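Local structure of ankyrin repeat and SAM domain-containing protein 4B (Mus musculus, 5F3X) at residues Q19-E22 with E23-P26; S42-D45 with L46-H50; S61-D64 with K65-V69. The protein probably serves as a scaffold that assembles protein complexes through its ankyrin repeats, its sterile alpha motif domain and the PDZ-binding tail that follows. All coordinates share one frame; numbering follows the deposited sequence.

Contact 1: residues Q19-E22 with E23-P26; sequences QHLE and EFLP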
ATOM      1  N   GLN B  19     -17.737   5.858   6.311  1.00 56.32           N
ATOM      2  CA  GLN B  19     -18.579   7.055   6.282  1.00 58.30           C
ATOM      3  C   GLN B  19     -19.513   7.191   7.472  1.00 60.10           C
ATOM      4  O   GLN B  19     -20.347   8.100   7.468  1.00 60.11           O
ATOM      5  CB  GLN B  19     -19.417   7.098   4.994  1.00 56.95           C
ATOM      6  CG  GLN B  19     -18.585   7.265   3.747  1.00 57.31           C
ATOM      7  CD  GLN B  19     -17.571   8.410   3.848  1.00 54.58           C
ATOM      8  OE1 GLN B  19     -16.370   8.184   3.725  1.00 57.00           O
ATOM      9  NE2 GLN B  19     -18.054   9.635   4.047  1.00 51.21           N
ATOM     10  N   HIS B  20     -19.435   6.291   8.452  1.00 60.71           N
ATOM     11  CA  HIS B  20     -20.403   6.180   9.546  1.00 56.77           C
ATOM     12  C   HIS B  20     -21.786   5.786   9.049  1.00 54.96           C
ATOM     13  O   HIS B  20     -22.797   6.077   9.696  1.00 55.59           O
ATOM     14  CB  HIS B  20     -20.480   7.474  10.365  1.00 57.48           C
ATOM     15  CG  HIS B  20     -19.388   7.606  11.379  1.00 65.22           C
ATOM     16  ND1 HIS B  20     -19.256   6.738  12.448  1.00 71.16           N
ATOM     17  CD2 HIS B  20     -18.384   8.507  11.501  1.00 69.26           C
ATOM     18  CE1 HIS B  20     -18.210   7.094  13.175  1.00 70.79           C
ATOM     19  NE2 HIS B  20     -17.666   8.165  12.624  1.00 71.35           N
ATOM     20  N   LEU B  21     -21.853   5.160   7.884  1.00 51.70           N
ATOM     21  CA  LEU B  21     -23.118   4.779   7.277  1.00 53.18           C
ATOM     22  C   LEU B  21     -23.443   3.310   7.464  1.00 49.77           C
ATOM     23  O   LEU B  21     -24.349   2.800   6.796  1.00 46.31           O
ATOM     24  CB  LEU B  21     -23.133   5.176   5.804  1.00 58.01           C
ATOM     25  CG  LEU B  21     -23.104   6.710   5.792  1.00 60.81           C
ATOM     26  CD1 LEU B  21     -22.967   7.261   4.401  1.00 62.62           C
ATOM     27  CD2 LEU B  21     -24.327   7.293   6.495  1.00 59.62           C
ATOM     28  N   GLU B  22     -22.666   2.611   8.298  1.00 50.98           N
ATOM     29  CA  GLU B  22     -22.792   1.164   8.448  1.00 49.31           C
ATOM     30  C   GLU B  22     -24.209   0.741   8.771  1.00 47.33           C
ATOM     31  O   GLU B  22     -24.602  -0.385   8.452  1.00 47.77           O
ATOM     32  CB  GLU B  22     -21.836   0.656   9.535  1.00 54.40           C
ATOM     33  CG  GLU B  22     -22.181   1.054  10.968  1.00 54.60           C
ATOM     34  CD  GLU B  22     -21.376   2.231  11.483  1.00 59.79           C
ATOM     35  OE1 GLU B  22     -20.728   2.933  10.671  1.00 61.54           O
ATOM     36  OE2 GLU B  22     -21.401   2.459  12.716  1.00 62.73           O
ATOM     37  N   GLU B  23     -25.004   1.626   9.384  1.00 47.96           N
ATOM     38  CA  GLU B  23     -26.371   1.238   9.714  1.00 51.13           C
ATOM     39  C   GLU B  23     -27.205   0.891   8.489  1.00 53.66           C
ATOM     40  O   GLU B  23     -28.254   0.260   8.644  1.00 55.86           O
ATOM     41  CB  GLU B  23     -27.074   2.327  10.510  1.00 52.74           C
ATOM     42  CG  GLU B  23     -27.425   3.558   9.743  1.00 57.27           C
ATOM     43  CD  GLU B  23     -28.440   4.426  10.481  1.00 63.07           C
ATOM     44  OE1 GLU B  23     -29.630   4.026  10.534  1.00 66.34           O
ATOM     45  OE2 GLU B  23     -28.046   5.490  11.016  1.00 61.82           O
ATOM     46  N   PHE B  24     -26.770   1.261   7.280  1.00 54.10           N
ATOM     47  CA  PHE B  24     -27.550   0.995   6.072  1.00 55.01           C
ATOM     48  C   PHE B  24     -27.138  -0.277   5.346  1.00 57.64           C
ATOM     49  O   PHE B  24     -27.759  -0.627   4.348  1.00 59.44           O
ATOM     50  CB  PHE B  24     -27.485   2.197   5.131  1.00 50.66           C
ATOM     51  CG  PHE B  24     -27.954   3.472   5.783  1.00 50.55           C
ATOM     52  CD1 PHE B  24     -29.317   3.736   5.925  1.00 44.96           C
ATOM     53  CD2 PHE B  24     -27.037   4.386   6.304  1.00 50.60           C
ATOM     54  CE1 PHE B  24     -29.757   4.887   6.557  1.00 41.97           C
ATOM     55  CE2 PHE B  24     -27.472   5.549   6.934  1.00 47.95           C
ATOM     56  CZ  PHE B  24     -28.847   5.787   7.072  1.00 43.32           C
ATOM     57  N   LEU B  25     -26.134  -0.996   5.831  1.00 59.26           N
ATOM     58  CA  LEU B  25     -25.759  -2.244   5.174  1.00 54.22           C
ATOM     59  C   LEU B  25     -26.902  -3.255   5.111  1.00 52.72           C
ATOM     60  O   LEU B  25     -27.067  -3.891   4.059  1.00 54.14           O
ATOM     61  CB  LEU B  25     -24.521  -2.830   5.867  1.00 51.42           C
ATOM     62  CG  LEU B  25     -23.823  -3.953   5.099  1.00 52.08           C
ATOM     63  CD1 LEU B  25     -23.509  -3.507   3.692  1.00 53.25           C
ATOM     64  CD2 LEU B  25     -22.563  -4.397   5.792  1.00 50.37           C
ATOM     65  N   PRO B  26     -27.712  -3.461   6.151  1.00 54.40           N
ATOM     66  CA  PRO B  26     -28.820  -4.419   5.997  1.00 56.23           C
ATOM     67  C   PRO B  26     -29.892  -3.993   4.996  1.00 61.84           C
ATOM     68  O   PRO B  26     -30.476  -4.876   4.356  1.00 61.21           O
ATOM     69  CB  PRO B  26     -29.378  -4.551   7.422  1.00 52.10           C
ATOM     70  CG  PRO B  26     -28.858  -3.390   8.163  1.00 51.69           C
ATOM     71  CD  PRO B  26     -27.534  -3.069   7.562  1.00 53.32           C
TER

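Contact 2: residues S42-D45 with L46-H50; sequences SDED and LQNIH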
ATOM      1  N   SER B  42     -29.457   7.761  -7.452  1.00 49.41           N
ATOM      2  CA  SER B  42     -29.687   9.185  -7.332  1.00 49.17           C
ATOM      3  C   SER B  42     -30.264   9.504  -5.964  1.00 49.73           C
ATOM      4  O   SER B  42     -30.700   8.617  -5.216  1.00 44.75           O
ATOM      5  CB  SER B  42     -30.666   9.646  -8.402  1.00 45.61           C
ATOM      6  OG  SER B  42     -31.922   9.076  -8.087  1.00 47.17           O
ATOM      7  N   ASP B  43     -30.370  10.809  -5.691  1.00 48.41           N
ATOM      8  CA  ASP B  43     -31.138  11.217  -4.530  1.00 46.75           C
ATOM      9  C   ASP B  43     -32.529  10.585  -4.550  1.00 47.44           C
ATOM     10  O   ASP B  43     -33.018  10.111  -3.511  1.00 47.24           O
ATOM     11  CB  ASP B  43     -31.223  12.740  -4.461  1.00 47.36           C
ATOM     12  CG  ASP B  43     -31.882  13.214  -3.183  1.00 52.63           C
ATOM     13  OD1 ASP B  43     -31.201  13.220  -2.138  1.00 55.41           O
ATOM     14  OD2 ASP B  43     -33.082  13.554  -3.208  1.00 54.35           O
ATOM     15  N   GLU B  44     -33.179  10.530  -5.729  1.00 47.73           N
ATOM     16  CA  GLU B  44     -34.534   9.983  -5.705  1.00 51.12           C
ATOM     17  C   GLU B  44     -34.530   8.462  -5.546  1.00 45.22           C
ATOM     18  O   GLU B  44     -35.424   7.913  -4.892  1.00 48.09           O
ATOM     19  CB  GLU B  44     -35.338  10.387  -6.942  1.00 54.53           C
ATOM     20  CG  GLU B  44     -36.788   9.843  -6.874  1.00 59.53           C
ATOM     21  CD  GLU B  44     -37.613  10.123  -8.140  1.00 69.59           C
ATOM     22  OE1 GLU B  44     -37.006  10.420  -9.200  1.00 73.76           O
ATOM     23  OE2 GLU B  44     -38.866  10.025  -8.082  1.00 71.52           O
ATOM     24  N   ASP B  45     -33.527   7.770  -6.091  1.00 82.91           N
ATOM     25  CA  ASP B  45     -33.388   6.342  -5.817  1.00 71.71           C
ATOM     26  C   ASP B  45     -33.325   6.076  -4.314  1.00 67.02           C
ATOM     27  O   ASP B  45     -33.990   5.165  -3.802  1.00 68.55           O
ATOM     28  CB  ASP B  45     -32.138   5.802  -6.511  1.00 70.28           C
ATOM     29  CG  ASP B  45     -32.331   5.616  -8.003  1.00 74.32           C
ATOM     30  OD1 ASP B  45     -33.337   4.992  -8.406  1.00 76.10           O
ATOM     31  OD2 ASP B  45     -31.481   6.110  -8.776  1.00 75.35           O
ATOM     32  N   LEU B  46     -32.542   6.883  -3.584  1.00 59.10           N
ATOM     33  CA  LEU B  46     -32.371   6.639  -2.158  1.00 57.48           C
ATOM     34  C   LEU B  46     -33.582   7.083  -1.350  1.00 62.14           C
ATOM     35  O   LEU B  46     -33.811   6.566  -0.247  1.00 64.05           O
ATOM     36  CB  LEU B  46     -31.107   7.332  -1.648  1.00 53.43           C
ATOM     37  CG  LEU B  46     -29.804   6.838  -2.288  1.00 52.94           C
ATOM     38  CD1 LEU B  46     -28.636   7.721  -1.915  1.00 42.22           C
ATOM     39  CD2 LEU B  46     -29.554   5.356  -1.961  1.00 43.84           C
ATOM     40  N   GLN B  47     -34.346   8.060  -1.858  1.00 67.06           N
ATOM     41  CA  GLN B  47     -35.645   8.362  -1.268  1.00 68.07           C
ATOM     42  C   GLN B  47     -36.609   7.199  -1.430  1.00 71.15           C
ATOM     43  O   GLN B  47     -37.493   7.005  -0.591  1.00 73.59           O
ATOM     44  CB  GLN B  47     -36.262   9.593  -1.916  1.00 70.34           C
ATOM     45  CG  GLN B  47     -35.999  10.910  -1.243  1.00 72.18           C
ATOM     46  CD  GLN B  47     -36.735  12.044  -1.943  1.00 75.23           C
ATOM     47  OE1 GLN B  47     -37.811  12.446  -1.515  1.00 78.27           O
ATOM     48  NE2 GLN B  47     -36.163  12.550  -3.031  1.00 74.63           N
ATOM     49  N   ASN B  48     -36.474   6.427  -2.509  1.00 74.80           N
ATOM     50  CA  ASN B  48     -37.414   5.336  -2.727  1.00 78.84           C
ATOM     51  C   ASN B  48     -37.256   4.240  -1.676  1.00 80.25           C
ATOM     52  O   ASN B  48     -38.246   3.602  -1.299  1.00 84.38           O
ATOM     53  CB  ASN B  48     -37.264   4.793  -4.147  1.00 82.78           C
ATOM     54  CG  ASN B  48     -37.944   5.688  -5.181  1.00 88.21           C
ATOM     55  OD1 ASN B  48     -38.863   6.442  -4.854  1.00 90.46           O
ATOM     56  ND2 ASN B  48     -37.502   5.601  -6.432  1.00 90.78           N
ATOM     57  N   ILE B  49     -36.047   4.035  -1.162  1.00 72.47           N
ATOM     58  CA  ILE B  49     -35.832   3.041  -0.116  1.00 68.85           C
ATOM     59  C   ILE B  49     -35.908   3.695   1.253  1.00 66.55           C
ATOM     60  O   ILE B  49     -35.414   3.136   2.236  1.00 69.46           O
ATOM     61  CB  ILE B  49     -34.525   2.253  -0.312  1.00 65.38           C
ATOM     62  CG1 ILE B  49     -33.313   3.183  -0.402  1.00 61.62           C
ATOM     63  CG2 ILE B  49     -34.661   1.346  -1.545  1.00 64.76           C
ATOM     64  CD1 ILE B  49     -31.987   2.463  -0.370  1.00 59.32           C
ATOM     65  N   HIS B  50     -36.435   4.926   1.309  1.00 67.63           N
ATOM     66  CA  HIS B  50     -36.766   5.606   2.576  1.00 70.56           C
ATOM     67  C   HIS B  50     -35.525   5.987   3.383  1.00 71.59           C
ATOM     68  O   HIS B  50     -35.516   5.890   4.612  1.00 73.61           O
ATOM     69  CB  HIS B  50     -37.696   4.760   3.455  1.00 78.34           C
ATOM     70  CG  HIS B  50     -38.872   4.193   2.730  1.00 83.84           C
ATOM     71  ND1 HIS B  50     -40.084   4.849   2.653  1.00 85.66           N
ATOM     72  CD2 HIS B  50     -39.025   3.032   2.051  1.00 85.74           C
ATOM     73  CE1 HIS B  50     -40.929   4.118   1.948  1.00 88.36           C
ATOM     74  NE2 HIS B  50     -40.313   3.011   1.573  1.00 88.62           N
TER
HETATM   75  O   HOH W   1     -36.047   4.014  -7.562  1.00 38.20           O

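Contact 3: residues S61-D64 with K65-V69; sequences SAID and KRKQV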
ATOM      1  N   SER B  61     -22.545  12.645  -1.105  1.00 53.33           N
ATOM      2  CA  SER B  61     -21.267  13.332  -1.009  1.00 55.25           C
ATOM      3  C   SER B  61     -20.124  12.344  -1.162  1.00 58.97           C
ATOM      4  O   SER B  61     -19.204  12.561  -1.958  1.00 63.96           O
ATOM      5  CB  SER B  61     -21.182  14.065   0.326  1.00 57.75           C
ATOM      6  OG  SER B  61     -19.872  14.525   0.598  1.00 60.71           O
ATOM      7  N   ALA B  62     -20.192  11.229  -0.427  1.00 54.10           N
ATOM      8  CA  ALA B  62     -19.131  10.229  -0.463  1.00 50.66           C
ATOM      9  C   ALA B  62     -19.027   9.576  -1.831  1.00 55.17           C
ATOM     10  O   ALA B  62     -17.920   9.304  -2.314  1.00 60.94           O
ATOM     11  CB  ALA B  62     -19.377   9.167   0.609  1.00 44.62           C
ATOM     12  N   ILE B  63     -20.174   9.295  -2.457  1.00 53.19           N
ATOM     13  CA  ILE B  63     -20.192   8.700  -3.787  1.00 51.97           C
ATOM     14  C   ILE B  63     -19.533   9.630  -4.790  1.00 55.34           C
ATOM     15  O   ILE B  63     -18.833   9.196  -5.710  1.00 60.19           O
ATOM     16  CB  ILE B  63     -21.642   8.378  -4.187  1.00 50.63           C
ATOM     17  CG1 ILE B  63     -22.169   7.208  -3.355  1.00 55.11           C
ATOM     18  CG2 ILE B  63     -21.766   8.104  -5.694  1.00 46.51           C
ATOM     19  CD1 ILE B  63     -23.689   7.154  -3.305  1.00 55.75           C
ATOM     20  N   ASP B  64     -19.753  10.920  -4.633  1.00 58.90           N
ATOM     21  CA  ASP B  64     -19.269  11.856  -5.626  1.00 66.34           C
ATOM     22  C   ASP B  64     -17.773  12.117  -5.463  1.00 65.89           C
ATOM     23  O   ASP B  64     -17.046  12.230  -6.461  1.00 66.92           O
ATOM     24  CB  ASP B  64     -20.072  13.143  -5.534  1.00 73.91           C
ATOM     25  CG  ASP B  64     -19.493  14.228  -6.382  1.00 84.67           C
ATOM     26  OD1 ASP B  64     -19.769  14.221  -7.605  1.00 90.04           O
ATOM     27  OD2 ASP B  64     -18.738  15.063  -5.819  1.00 86.30           O
ATOM     28  N   LYS B  65     -17.307  12.220  -4.217  1.00 61.19           N
ATOM     29  CA  LYS B  65     -15.875  12.295  -3.958  1.00 61.24           C
ATOM     30  C   LYS B  65     -15.148  11.114  -4.587  1.00 63.22           C
ATOM     31  O   LYS B  65     -14.104  11.283  -5.223  1.00 69.84           O
ATOM     32  CB  LYS B  65     -15.624  12.345  -2.446  1.00 55.91           C
ATOM     33  CG  LYS B  65     -16.256  13.529  -1.762  1.00 53.36           C
ATOM     34  CD  LYS B  65     -15.627  13.884  -0.430  1.00 54.22           C
ATOM     35  CE  LYS B  65     -16.078  15.310  -0.046  1.00 63.30           C
ATOM     36  NZ  LYS B  65     -15.348  15.965   1.099  1.00 66.54           N
ATOM     37  N   ARG B  66     -15.703   9.906  -4.432  1.00 57.58           N
ATOM     38  CA  ARG B  66     -15.080   8.700  -4.976  1.00 55.18           C
ATOM     39  C   ARG B  66     -15.109   8.675  -6.500  1.00 56.98           C
ATOM     40  O   ARG B  66     -14.129   8.271  -7.127  1.00 51.41           O
ATOM     41  CB  ARG B  66     -15.779   7.455  -4.428  1.00 53.71           C
ATOM     42  CG  ARG B  66     -15.325   6.103  -5.065  1.00 54.16           C
ATOM     43  CD  ARG B  66     -16.075   4.936  -4.407  1.00 50.45           C
ATOM     44  NE  ARG B  66     -15.587   3.585  -4.705  1.00 52.26           N
ATOM     45  CZ  ARG B  66     -14.602   2.996  -4.039  1.00 52.20           C
ATOM     46  NH1 ARG B  66     -13.971   3.651  -3.072  1.00 51.01           N
ATOM     47  NH2 ARG B  66     -14.235   1.770  -4.344  1.00 54.24           N
ATOM     48  N   LYS B  67     -16.243   9.027  -7.112  1.00 50.65           N
ATOM     49  CA  LYS B  67     -16.315   9.042  -8.571  1.00 66.07           C
ATOM     50  C   LYS B  67     -15.278   9.997  -9.151  1.00 66.02           C
ATOM     51  O   LYS B  67     -14.680   9.726 -10.203  1.00 67.75           O
ATOM     52  CB  LYS B  67     -17.715   9.454  -9.036  1.00 66.02           C
ATOM     53  CG  LYS B  67     -18.795   8.399  -8.897  1.00 66.35           C
ATOM     54  CD  LYS B  67     -19.929   8.672  -9.891  1.00 69.60           C
ATOM     55  CE  LYS B  67     -21.284   8.218  -9.358  1.00 70.71           C
ATOM     56  NZ  LYS B  67     -22.394   9.168  -9.784  1.00 74.07           N
ATOM     57  N   GLN B  68     -15.037  11.109  -8.457  1.00 65.03           N
ATOM     58  CA  GLN B  68     -14.152  12.132  -8.985  1.00 70.80           C
ATOM     59  C   GLN B  68     -12.691  11.707  -8.910  1.00 70.54           C
ATOM     60  O   GLN B  68     -11.958  11.825  -9.900  1.00 75.51           O
ATOM     61  CB  GLN B  68     -14.386  13.453  -8.254  1.00 79.40           C
ATOM     62  CG  GLN B  68     -15.243  14.418  -9.067  1.00 92.00           C
ATOM     63  CD  GLN B  68     -15.530  15.695  -8.315  1.00 98.41           C
ATOM     64  OE1 GLN B  68     -15.304  15.772  -7.096  1.00 99.26           O
ATOM     65  NE2 GLN B  68     -16.024  16.717  -9.032  1.00100.89           N
ATOM     66  N   VAL B  69     -12.243  11.206  -7.755  1.00 64.38           N
ATOM     67  CA  VAL B  69     -10.825  10.867  -7.639  1.00 67.52           C
ATOM     68  C   VAL B  69     -10.485   9.604  -8.418  1.00 69.98           C
ATOM     69  O   VAL B  69      -9.337   9.428  -8.839  1.00 73.60           O
ATOM     70  CB  VAL B  69     -10.390  10.745  -6.171  1.00 66.96           C
ATOM     71  CG1 VAL B  69     -10.586  12.072  -5.473  1.00 54.08           C
ATOM     72  CG2 VAL B  69     -11.148   9.616  -5.468  1.00 50.72           C
TER

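Contact 1: residues Q19-E22 with E23-P26
Leu21 and Phe24, three residues apart in one tight turn, carry the apolar side of this local contact. The methyl CD2 of Leu21 lies 3.6 Å from CE2 of the Phe24 ring, and the two side chains meet at a slant. Phe24 keeps CG beside its own backbone N (chi1 -57°), which lays the CD2 edge of the ring back along the chain; there CD2 is 3.2 Å from the carbonyl oxygen of Leu21, which sits near the ring plane. One face of the same ring carries Glu23 CG, displaced toward the rim.

Backbone bonds make up the second group. Phe24 N donates to Leu21 O over 2.9 Å and Leu25 N to Glu22 O over 3.1 Å, both with an N-H...O angle of 170°. Each spans three residues, the 3-10 pattern, and the turn leads directly into helix 25-30. His20, with a positive phi, closes the preceding helix in a Schellman motif, so the segment is the corner joining the first two helices of the five-helix SAM fold. Leu21 turns inward at this corner, against Leu16 and Val59, while Phe24 reaches Pro55.

Replacing Phe24 by an alanine would probably strip the Leu21 methyl of its aromatic neighbour and open a gap beside Pro55. The side chains of Glu22 and Glu23 are exposed, and that of Glu22 touches Gln17 of helix 11-18.

Contact 2: residues S42-D45 with L46-H50
A capping box opens helix 43-48, and the contact follows this short helix of the SAM domain from its N-cap, Ser42, to its C-terminal end. Leu46 N donates to Ser42 O at 3.0 Å, the first i to i+4 bond across the segments, and the Leu46 side chain leans over the same carbonyl, CG lying 3.5 Å from Ser42 O.

The box is reciprocal. Asp45 N donates to Ser42 OG at 2.9 Å, while Ser42 N returns a bond to Asp45 OD2, also at 2.9 Å, on the lone pair facing away from the other carboxylate oxygen. Asp45 reaches back because its CG stands beside its own backbone N (chi1 -76°). Its second oxygen, OD1, accepts from a water 3.0 Å away; that water sits implausibly close to Asn48 ND2, so a bridge between the two side chains is doubtful.

On the flank, Gln47 NE2 approaches Asp43 OD2 at 3.2 Å in a weak bond: the N-H...O angle is only 123°, and the amide and carboxylate planes are turned 49° apart. The stronger partner of Asp43 lies elsewhere, since OD1 makes a salt bridge with Arg56 of helix 53-71. Leu46, which is buried, packs on Arg56 and Leu60 of that helix.

At the far end Asn48 N is shared between Glu44 O and, weakly, Asp45 O. His50, with positive phi, then terminates the helix, its N bonded to Gln47 O at 3.0 Å, as the C-prime residue of a Schellman motif.

Contact 3: residues S61-D64 with K65-V69
Ile63 and Lys67 lie side by side one turn apart on helix 53-71, the long last helix of the SAM fold, with Ile63 CG2 3.7 Å from Lys67 CE. The lysine, bent at chi3 and chi4, brings its aliphatic portion alongside the methyl branch.

This is the closely packed side. Ile63 is buried against Leu38 and Leu39 of helix 35-39, Lys67 also rests on Leu39, and Arg66 touches Leu35. The backbone here is regular: Arg66 N donates to Ala62 O at 3.1 Å, and Lys67 N to Ile63 O at 2.9 Å with an N-H...O angle of 161°. While its aliphatic part is held against Ile63 and Leu39, the NZ of Lys67 stays 6.1 Å from Asp64 OD1, not in contact.

Arg66 leaves the helix with CG anti to its backbone N (chi1 173°) and stays extended to NE, a course that carries its guanidinium away from the preceding turn. Its polar partners lie outside this helix, on the chain of another protein: NH1 forms a salt bridge with an acidic side chain there and NH2 a hydrogen bond with that chain's backbone. Lys65 NZ likewise meets an acidic group of the partner, so this helix supplies positive charges to the protein interface.

The flank of Asp64 and Gln68 is loose and polar. The two side chains cross with their carboxylate and amide planes 54° apart, and the nearest oxygens, Asp64 OD2 and Gln68 OE1, are 3.7 Å apart without a bond. Beside Ser61 the Lys65 chain runs backward, its CG 3.1 Å from Ser61 O.

All three contacts are local and lie in series along one SAM domain. Contact 1, the surface corner between helices 11-18 and 25-30, relies on 3-10 bonds with a small apolar patch. Contact 2, also at the surface, has a side-chain capping box at the N-terminus and a backbone Schellman motif at the C-terminus of helix 43-48. Contact 3 is partly buried and regularly helical. Helix 53-71 is the shared neighbour: it contains contact 3 and touches the other two, Ala62 meeting Gln19. Contact 1 meets the other protein through a neutral amide bond from Gln19, contact 3 through salt bridges; no other protein chain of the assembly touches contact 2. The centres of contacts 1 and 3 are about 17 Å apart.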